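Side-chain contacts in thin, isoform D (Drosophila melanogaster, PDB 6XG7), which probably acts as a ubiquitin-protein transferase, and whose NHL repeat region, the part in this chain, folds as a beta-propeller linked to protein-protein interaction: residues K80-Y85 against G104-A109; S228-F233 against G264-T269; Y246-D251 against I257-P262. All coordinates share one frame; numbering follows the deposited sequence.

Contact 1. Residues K80-Y85 against G104-A109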
loop_
_atom_site.group_PDB
_atom_site.type_symbol
_atom_site.label_atom_id
_atom_site.label_comp_id
_atom_site.label_asym_id
_atom_site.label_seq_id
_atom_site.Cartn_x
_atom_site.Cartn_y
_atom_site.Cartn_z
ATOM N N LYS A 80 7.682 15.058 -10.497
ATOM C CA LYS A 80 6.773 14.944 -11.636
ATOM C C LYS A 80 5.420 14.419 -11.173
ATOM O O LYS A 80 5.275 13.898 -10.067
ATOM C CB LYS A 80 7.341 14.000 -12.702
ATOM C CG LYS A 80 7.639 12.627 -12.193
ATOM N N GLU A 81 4.447 14.495 -12.073
ATOM C CA GLU A 81 3.128 13.958 -11.813
ATOM C C GLU A 81 2.545 13.430 -13.108
ATOM O O GLU A 81 2.988 13.781 -14.201
ATOM C CB GLU A 81 2.196 15.035 -11.231
ATOM C CG GLU A 81 1.838 16.146 -12.210
ATOM C CD GLU A 81 0.940 17.173 -11.582
ATOM O OE1 GLU A 81 -0.269 16.906 -11.473
ATOM O OE2 GLU A 81 1.454 18.237 -11.156
ATOM N N PHE A 82 1.513 12.606 -12.969
ATOM C CA PHE A 82 0.758 12.170 -14.135
ATOM C C PHE A 82 -0.634 11.755 -13.689
ATOM O O PHE A 82 -0.838 11.314 -12.560
ATOM C CB PHE A 82 1.472 11.044 -14.904
ATOM C CG PHE A 82 1.898 9.889 -14.054
ATOM C CD1 PHE A 82 1.007 8.862 -13.777
ATOM C CD2 PHE A 82 3.187 9.802 -13.566
ATOM C CE1 PHE A 82 1.376 7.791 -13.005
ATOM C CE2 PHE A 82 3.575 8.716 -12.777
ATOM C CZ PHE A 82 2.662 7.713 -12.506
ATOM N N GLY A 83 -1.588 11.920 -14.589
ATOM C CA GLY A 83 -2.953 11.505 -14.356
ATOM C C GLY A 83 -3.903 12.685 -14.261
ATOM O O GLY A 83 -3.546 13.780 -13.797
ATOM N N GLU A 84 -5.135 12.458 -14.708
ATOM C CA GLU A 84 -6.232 13.398 -14.535
ATOM C C GLU A 84 -7.512 12.581 -14.471
ATOM O O GLU A 84 -7.521 11.394 -14.793
ATOM C CB GLU A 84 -6.295 14.437 -15.651
ATOM C CG GLU A 84 -6.633 13.889 -17.011
ATOM C CD GLU A 84 -6.385 14.938 -18.092
ATOM O OE1 GLU A 84 -5.196 15.234 -18.342
ATOM O OE2 GLU A 84 -7.355 15.505 -18.637
ATOM N N TYR A 85 -8.598 13.235 -14.071
ATOM C CA TYR A 85 -9.867 12.543 -13.877
ATOM C C TYR A 85 -10.422 11.987 -15.182
ATOM O O TYR A 85 -10.482 12.682 -16.200
ATOM C CB TYR A 85 -10.891 13.506 -13.286
ATOM C CG TYR A 85 -12.263 12.902 -13.192
ATOM C CD1 TYR A 85 -12.558 11.952 -12.221
ATOM C CD2 TYR A 85 -13.260 13.259 -14.087
ATOM C CE1 TYR A 85 -13.822 11.389 -12.135
ATOM C CE2 TYR A 85 -14.525 12.703 -14.007
ATOM C CZ TYR A 85 -14.797 11.767 -13.026
ATOM O OH TYR A 85 -16.043 11.203 -12.935
ATOM N N GLY A 104 10.820 -0.258 -13.106
ATOM C CA GLY A 104 10.448 1.133 -12.976
ATOM C C GLY A 104 9.054 1.483 -13.448
ATOM O O GLY A 104 8.700 2.669 -13.456
ATOM N N GLN A 105 8.241 0.505 -13.825
ATOM C CA GLN A 105 6.882 0.804 -14.252
ATOM C C GLN A 105 6.006 1.100 -13.045
ATOM O O GLN A 105 6.200 0.545 -11.968
ATOM C CB GLN A 105 6.299 -0.378 -15.031
ATOM C CG GLN A 105 7.068 -0.664 -16.316
ATOM C CD GLN A 105 6.598 -1.895 -17.045
ATOM O OE1 GLN A 105 6.092 -2.848 -16.451
ATOM N NE2 GLN A 105 6.796 -1.890 -18.354
ATOM N N TYR A 106 5.050 2.003 -13.244
ATOM C CA TYR A 106 4.050 2.329 -12.234
ATOM C C TYR A 106 2.820 1.456 -12.435
ATOM O O TYR A 106 2.299 1.353 -13.551
ATOM C CB TYR A 106 3.651 3.804 -12.322
ATOM C CG TYR A 106 4.788 4.750 -12.040
ATOM C CD1 TYR A 106 5.073 5.136 -10.756
ATOM C CD2 TYR A 106 5.599 5.228 -13.058
ATOM C CE1 TYR A 106 6.130 5.987 -10.479
ATOM C CE2 TYR A 106 6.661 6.075 -12.795
ATOM C CZ TYR A 106 6.921 6.460 -11.500
ATOM O OH TYR A 106 7.978 7.289 -11.189
ATOM N N ILE A 107 2.371 0.833 -11.360
ATOM C CA ILE A 107 1.179 -0.007 -11.353
ATOM C C ILE A 107 0.165 0.685 -10.454
ATOM O O ILE A 107 0.426 0.882 -9.262
ATOM C CB ILE A 107 1.476 -1.416 -10.814
ATOM C CG1 ILE A 107 2.813 -1.973 -11.332
ATOM C CG2 ILE A 107 0.287 -2.329 -11.052
ATOM C CD1 ILE A 107 2.904 -2.110 -12.799
ATOM N N ILE A 108 -1.005 1.021 -11.005
ATOM C CA ILE A 108 -2.007 1.816 -10.298
ATOM C C ILE A 108 -3.305 1.032 -10.193
ATOM O O ILE A 108 -3.820 0.521 -11.201
ATOM C CB ILE A 108 -2.276 3.155 -11.012
ATOM C CG1 ILE A 108 -1.162 4.168 -10.757
ATOM C CG2 ILE A 108 -3.585 3.785 -10.517
ATOM C CD1 ILE A 108 0.041 3.925 -11.475
ATOM N N ALA A 109 -3.853 0.971 -8.982
ATOM C CA ALA A 109 -5.194 0.436 -8.768
ATOM C C ALA A 109 -6.182 1.588 -8.923
ATOM O O ALA A 109 -6.281 2.474 -8.065
ATOM C CB ALA A 109 -5.304 -0.226 -7.400
#

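Contact 2. Residues S228-F233 against G264-T269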
loop_
_atom_site.group_PDB
_atom_site.type_symbol
_atom_site.label_atom_id
_atom_site.label_comp_id
_atom_site.label_asym_id
_atom_site.label_seq_id
_atom_site.Cartn_x
_atom_site.Cartn_y
_atom_site.Cartn_z
ATOM N N SER A 228 -5.898 -2.664 21.091
ATOM C CA SER A 228 -5.002 -1.522 21.098
ATOM C C SER A 228 -3.692 -1.782 21.825
ATOM O O SER A 228 -2.881 -0.856 21.949
ATOM C CB SER A 228 -5.692 -0.296 21.703
ATOM O OG SER A 228 -6.024 -0.518 23.059
ATOM N N ASP A 229 -3.455 -2.998 22.303
ATOM C CA ASP A 229 -2.146 -3.305 22.860
ATOM C C ASP A 229 -1.136 -3.503 21.737
ATOM O O ASP A 229 -1.489 -3.607 20.560
ATOM C CB ASP A 229 -2.189 -4.585 23.695
ATOM C CG ASP A 229 -3.102 -4.481 24.891
ATOM O OD1 ASP A 229 -3.114 -3.426 25.562
ATOM O OD2 ASP A 229 -3.796 -5.480 25.166
ATOM N N ASP A 230 0.140 -3.583 22.119
ATOM C CA ASP A 230 1.191 -3.897 21.156
ATOM C C ASP A 230 0.840 -5.193 20.435
ATOM O O ASP A 230 0.476 -6.185 21.065
ATOM C CB ASP A 230 2.529 -4.044 21.890
ATOM C CG ASP A 230 3.065 -2.721 22.437
ATOM O OD1 ASP A 230 2.536 -1.643 22.087
ATOM O OD2 ASP A 230 4.034 -2.757 23.221
ATOM N N GLY A 231 0.908 -5.172 19.102
ATOM C CA GLY A 231 0.626 -6.355 18.314
ATOM C C GLY A 231 -0.834 -6.603 17.999
ATOM O O GLY A 231 -1.144 -7.605 17.343
ATOM N N GLN A 232 -1.732 -5.723 18.428
ATOM C CA GLN A 232 -3.144 -5.776 18.097
ATOM C C GLN A 232 -3.474 -4.596 17.194
ATOM O O GLN A 232 -2.779 -3.573 17.206
ATOM C CB GLN A 232 -3.989 -5.690 19.366
ATOM C CG GLN A 232 -3.703 -6.809 20.339
ATOM C CD GLN A 232 -4.570 -6.722 21.568
ATOM O OE1 GLN A 232 -4.788 -5.640 22.112
ATOM N NE2 GLN A 232 -5.072 -7.867 22.021
ATOM N N PHE A 233 -4.538 -4.745 16.399
ATOM C CA PHE A 233 -4.893 -3.747 15.405
ATOM C C PHE A 233 -6.353 -3.334 15.531
ATOM O O PHE A 233 -7.193 -4.079 16.045
ATOM C CB PHE A 233 -4.722 -4.273 13.969
ATOM C CG PHE A 233 -3.364 -4.828 13.663
ATOM C CD1 PHE A 233 -2.245 -4.028 13.696
ATOM C CD2 PHE A 233 -3.219 -6.147 13.307
ATOM C CE1 PHE A 233 -0.996 -4.540 13.385
ATOM C CE2 PHE A 233 -1.968 -6.660 13.011
ATOM C CZ PHE A 233 -0.863 -5.846 13.044
ATOM N N GLY A 264 6.886 -12.396 12.529
ATOM C CA GLY A 264 5.592 -11.909 12.955
ATOM C C GLY A 264 5.522 -11.388 14.373
ATOM O O GLY A 264 4.461 -10.898 14.783
ATOM N N SER A 265 6.605 -11.469 15.141
ATOM C CA SER A 265 6.556 -10.987 16.512
ATOM C C SER A 265 6.710 -9.469 16.544
ATOM O O SER A 265 7.397 -8.874 15.712
ATOM C CB SER A 265 7.630 -11.664 17.370
ATOM O OG SER A 265 8.942 -11.379 16.928
ATOM N N PHE A 266 6.057 -8.851 17.526
ATOM C CA PHE A 266 6.059 -7.401 17.656
ATOM C C PHE A 266 7.458 -6.886 17.958
ATOM O O PHE A 266 8.167 -7.441 18.800
ATOM C CB PHE A 266 5.122 -6.993 18.793
ATOM C CG PHE A 266 5.158 -5.527 19.106
ATOM C CD1 PHE A 266 4.403 -4.613 18.373
ATOM C CD2 PHE A 266 5.949 -5.054 20.146
ATOM C CE1 PHE A 266 4.434 -3.266 18.667
ATOM C CE2 PHE A 266 5.993 -3.691 20.433
ATOM C CZ PHE A 266 5.231 -2.801 19.684
ATOM N N LEU A 267 7.830 -5.796 17.283
ATOM C CA LEU A 267 9.095 -5.108 17.514
ATOM C C LEU A 267 8.917 -3.708 18.083
ATOM O O LEU A 267 9.539 -3.369 19.089
ATOM C CB LEU A 267 9.924 -5.049 16.225
ATOM C CG LEU A 267 11.304 -4.393 16.350
ATOM C CD1 LEU A 267 12.204 -5.178 17.307
ATOM C CD2 LEU A 267 11.960 -4.226 14.987
ATOM N N LYS A 268 8.061 -2.878 17.489
ATOM C CA LYS A 268 8.044 -1.455 17.801
ATOM C C LYS A 268 6.732 -0.832 17.340
ATOM O O LYS A 268 6.181 -1.211 16.309
ATOM C CB LYS A 268 9.216 -0.804 17.053
ATOM C CG LYS A 268 9.266 0.673 17.077
ATOM C CD LYS A 268 9.716 1.193 18.408
ATOM C CE LYS A 268 9.967 2.667 18.271
ATOM N NZ LYS A 268 10.504 3.251 19.496
ATOM N N THR A 269 6.267 0.166 18.086
ATOM C CA THR A 269 5.203 1.036 17.615
ATOM C C THR A 269 5.559 2.493 17.865
ATOM O O THR A 269 6.293 2.825 18.804
ATOM C CB THR A 269 3.824 0.671 18.242
ATOM O OG1 THR A 269 2.797 1.448 17.615
ATOM C CG2 THR A 269 3.815 0.921 19.742
#

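Contact 3. Residues Y246-D251 against I257-P262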
loop_
_atom_site.group_PDB
_atom_site.type_symbol
_atom_site.label_atom_id
_atom_site.label_comp_id
_atom_site.label_asym_id
_atom_site.label_seq_id
_atom_site.Cartn_x
_atom_site.Cartn_y
_atom_site.Cartn_z
ATOM N N TYR A 246 11.004 -7.759 7.561
ATOM C CA TYR A 246 10.323 -6.960 8.576
ATOM C C TYR A 246 9.040 -6.406 7.965
ATOM O O TYR A 246 9.007 -6.025 6.792
ATOM C CB TYR A 246 11.207 -5.812 9.077
ATOM C CG TYR A 246 12.365 -6.236 9.958
ATOM C CD1 TYR A 246 13.586 -6.585 9.408
ATOM C CD2 TYR A 246 12.244 -6.276 11.336
ATOM C CE1 TYR A 246 14.655 -6.971 10.207
ATOM C CE2 TYR A 246 13.297 -6.671 12.132
ATOM C CZ TYR A 246 14.504 -7.014 11.562
ATOM O OH TYR A 246 15.562 -7.397 12.357
ATOM N N ILE A 247 7.981 -6.368 8.771
ATOM C CA ILE A 247 6.642 -5.999 8.323
ATOM C C ILE A 247 6.213 -4.716 9.024
ATOM O O ILE A 247 6.370 -4.585 10.245
ATOM C CB ILE A 247 5.624 -7.121 8.594
ATOM C CG1 ILE A 247 6.032 -8.402 7.860
ATOM C CG2 ILE A 247 4.229 -6.710 8.163
ATOM C CD1 ILE A 247 5.224 -9.637 8.259
ATOM N N PHE A 248 5.669 -3.784 8.246
ATOM C CA PHE A 248 5.251 -2.471 8.708
ATOM C C PHE A 248 3.762 -2.351 8.459
ATOM O O PHE A 248 3.299 -2.611 7.348
ATOM C CB PHE A 248 5.989 -1.377 7.942
ATOM C CG PHE A 248 7.477 -1.516 8.014
ATOM C CD1 PHE A 248 8.130 -2.420 7.199
ATOM C CD2 PHE A 248 8.213 -0.825 8.953
ATOM C CE1 PHE A 248 9.481 -2.587 7.280
ATOM C CE2 PHE A 248 9.572 -0.991 9.041
ATOM C CZ PHE A 248 10.202 -1.886 8.207
ATOM N N VAL A 249 3.015 -1.967 9.491
ATOM C CA VAL A 249 1.565 -1.882 9.392
ATOM C C VAL A 249 1.115 -0.494 9.811
ATOM O O VAL A 249 1.437 -0.036 10.917
ATOM C CB VAL A 249 0.855 -2.947 10.253
ATOM C CG1 VAL A 249 -0.640 -2.838 10.102
ATOM C CG2 VAL A 249 1.302 -4.355 9.875
ATOM N N ALA A 250 0.316 0.135 8.954
ATOM C CA ALA A 250 -0.397 1.357 9.296
ATOM C C ALA A 250 -1.671 0.962 10.035
ATOM O O ALA A 250 -2.669 0.576 9.418
ATOM C CB ALA A 250 -0.685 2.152 8.035
ATOM N N ASP A 251 -1.619 1.004 11.376
ATOM C CA ASP A 251 -2.716 0.542 12.234
ATOM C C ASP A 251 -3.657 1.731 12.386
ATOM O O ASP A 251 -3.645 2.460 13.373
ATOM C CB ASP A 251 -2.123 0.073 13.551
ATOM C CG ASP A 251 -3.148 -0.474 14.512
ATOM O OD1 ASP A 251 -4.308 -0.672 14.103
ATOM O OD2 ASP A 251 -2.763 -0.699 15.685
ATOM N N ILE A 257 1.889 3.383 13.687
ATOM C CA ILE A 257 2.612 2.412 12.869
ATOM C C ILE A 257 3.137 1.336 13.801
ATOM O O ILE A 257 3.641 1.645 14.887
ATOM C CB ILE A 257 3.787 3.088 12.135
ATOM C CG1 ILE A 257 3.277 4.174 11.178
ATOM C CG2 ILE A 257 4.651 2.069 11.431
ATOM C CD1 ILE A 257 2.258 3.747 10.211
ATOM N N GLN A 258 3.014 0.079 13.394
ATOM C CA GLN A 258 3.632 -1.032 14.108
ATOM C C GLN A 258 4.611 -1.748 13.188
ATOM O O GLN A 258 4.369 -1.886 11.982
ATOM C CB GLN A 258 2.584 -2.011 14.629
ATOM C CG GLN A 258 1.664 -1.419 15.656
ATOM C CD GLN A 258 0.894 -2.485 16.374
ATOM O OE1 GLN A 258 1.474 -3.319 17.059
ATOM N NE2 GLN A 258 -0.421 -2.480 16.218
ATOM N N ILE A 259 5.726 -2.192 13.767
ATOM C CA ILE A 259 6.772 -2.920 13.063
ATOM C C ILE A 259 6.887 -4.290 13.701
ATOM O O ILE A 259 6.883 -4.406 14.933
ATOM C CB ILE A 259 8.126 -2.189 13.161
ATOM C CG1 ILE A 259 7.966 -0.714 12.784
ATOM C CG2 ILE A 259 9.176 -2.897 12.285
ATOM C CD1 ILE A 259 9.269 0.101 12.945
ATOM N N PHE A 260 7.018 -5.320 12.861
ATOM C CA PHE A 260 7.135 -6.705 13.290
ATOM C C PHE A 260 8.409 -7.301 12.724
ATOM O O PHE A 260 8.814 -6.971 11.601
ATOM C CB PHE A 260 5.925 -7.515 12.800
ATOM C CG PHE A 260 4.641 -7.021 13.379
ATOM C CD1 PHE A 260 3.975 -5.953 12.800
ATOM C CD2 PHE A 260 4.138 -7.574 14.547
ATOM C CE1 PHE A 260 2.824 -5.456 13.359
ATOM C CE2 PHE A 260 2.990 -7.075 15.120
ATOM C CZ PHE A 260 2.332 -6.005 14.528
ATOM N N ASN A 261 9.040 -8.170 13.512
ATOM C CA ASN A 261 10.135 -8.975 13.015
ATOM C C ASN A 261 9.626 -9.903 11.916
ATOM O O ASN A 261 8.421 -10.125 11.798
ATOM C CB ASN A 261 10.706 -9.801 14.157
ATOM C CG ASN A 261 11.241 -8.936 15.269
ATOM O OD1 ASN A 261 12.166 -8.150 15.056
ATOM N ND2 ASN A 261 10.658 -9.060 16.459
ATOM N N PRO A 262 10.528 -10.469 11.103
ATOM C CA PRO A 262 10.059 -11.317 9.997
ATOM C C PRO A 262 9.226 -12.500 10.448
ATOM O O PRO A 262 8.356 -12.945 9.690
ATOM C CB PRO A 262 11.353 -11.736 9.283
ATOM C CG PRO A 262 12.298 -10.629 9.585
ATOM C CD PRO A 262 11.973 -10.213 11.009
HETATM O O HOH W 1 14.590 -8.931 14.449
#

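Contact 1. Residues K80-Y85 against G104-A109
Phe82 and Tyr106 meet in a T-shaped pair that joins two neighbouring sheets of the beta-propeller: Phe82 belongs to strand 78-85, Tyr106 to strand 106-110. The CB of Phe82 points toward residues 104-109 but does not touch them; the torsion there (chi1 51°) puts CG between the backbone N and the carbonyl carbon, and from this position the ring reaches over to Tyr106 at a slant. CG, CD1 and CD2 serve as the spacer. On one flank CE1 comes to the methyl CD1 of Ile108, a loose 4.4 Å away and near the plane of the phenyl ring. On the other, CE2 lies 4.0 Å from CD2 of Tyr106. The tip, CZ, does most of the touching: it is 3.7 Å from CG of Tyr106, above one face of that ring and displaced toward its rim. The ring centroids are 5.0 Å apart and the planes meet at 62°, an inclined edge-to-face approach. Val69 and Val71 of strand 68-72 also help to fill this seam, touching Phe82 and Ile108, and Tyr106, respectively. Two aromatic side chains, one from each strand, together span the 10.5 Å between the CA atoms of Phe82 and Tyr106, and the flat ring of Tyr106 offers a face for the edge of Phe82. The contact is apolar, probably held by dispersion and weak electrostatics, with some gain from shielding the rings from water.

Contact 2. Residues S228-F233 against G264-T269
Asp230 lies on Phe266 by way of its methylene: CB stands 3.6 Å from the ring centroid and 9° off the normal, a CH-pi contact over the face. Its CG is anti to the carbonyl carbon (chi1 -70°), which lays the carboxylate along the ring toward CE2 and CZ, the two planes only 11° apart. OD2 is 3.5 Å from Phe266 CE2, while OD1 passes on to the methyl CG2 of Thr269 at 3.7 Å. That methyl sits at the edge of the phenyl ring, and Thr269 turns its OG1 to the carbonyl of Ile257. Phe266, with CG anti to its backbone N, presents one face to Asp230 and the opposite one to the backbone N of Lys268. Asp230 and Gly231 are central in a type II turn, in the surface loop between strands 219-223 and 239-241, that packs on strand 266-273; glycine suits the third place, where phi is positive. Gln232 N closes the turn by donating to Asp229 O, and Gln232 OE1 accepts from Asp229 N. A carboxylate nearly flat on an electron-rich face may be slightly disfavoured, so the attraction probably comes mostly from CB, and the charge, on an exposed residue, can probably be solvated.

Contact 3. Residues Y246-D251 against I257-P262
A beta hairpin of the propeller, strands 247-251 and 256-260 within one NHL repeat, forms this contact. Ile247 pairs with Phe260 and Val249 with Gln258 as antiparallel hydrogen-bonded pairs; Val249 N to Gln258 O, at 2.8 Å, is one of four backbone bonds. Phe248 with Ile259 and Ala250 with Ile257 are the non-hydrogen-bonded pairs. Their side chains share one face of the sheet, where Phe248 CE2 lies alongside Ile259 CG2 (3.8 Å) and the methyl CD1 of Ile257 reaches Ala250 CB. Phenylalanine, small alanine and branched isoleucines suit this buried face, which packs on strands 279-288 and 294-298. On the other face Val249 CG2 meets Phe260 CE1 at 4.0 Å. Gln258 extends beyond CG, and its NE2 donates to Asp251 OD2 at 3.0 Å, a bent bond arriving from above the carboxylate plane. Arg256 adds a salt bridge to that oxygen, so the buried carboxylate is satisfied; Gln258 OE1 accepts from Gly231 N. Past the strand ends, Pro262 CD sits over the centre of the Tyr246 ring, 3.9 Å from its centroid. A water joins the two sides there, 2.8 Å from Tyr246 OH and donating to Asn261 OD1 at 2.6 Å.

Contacts 2 and 3 adjoin, their centres 8 Å apart, because strand 266-273 lies beside strand 256-260 in the same sheet. Lys268 O is 2.8 Å from Ile259 N, at a classic beta bulge where Leu267 and Lys268 both face Ile259. Gln258 of contact 3 is the link: its NE2 is 2.8 Å from Gln232 O of the contact 2 loop, so the hairpin holds the loop whose turn packs on Phe266. Contact 1 lies across the propeller, on the opposite side of the chain's centre, its centre about 33 Å from that of contact 2 and 26 Å from that of contact 3. It closes a seam between sheets, whereas contact 3 builds one sheet from within and contact 2 fastens a surface loop to that sheet.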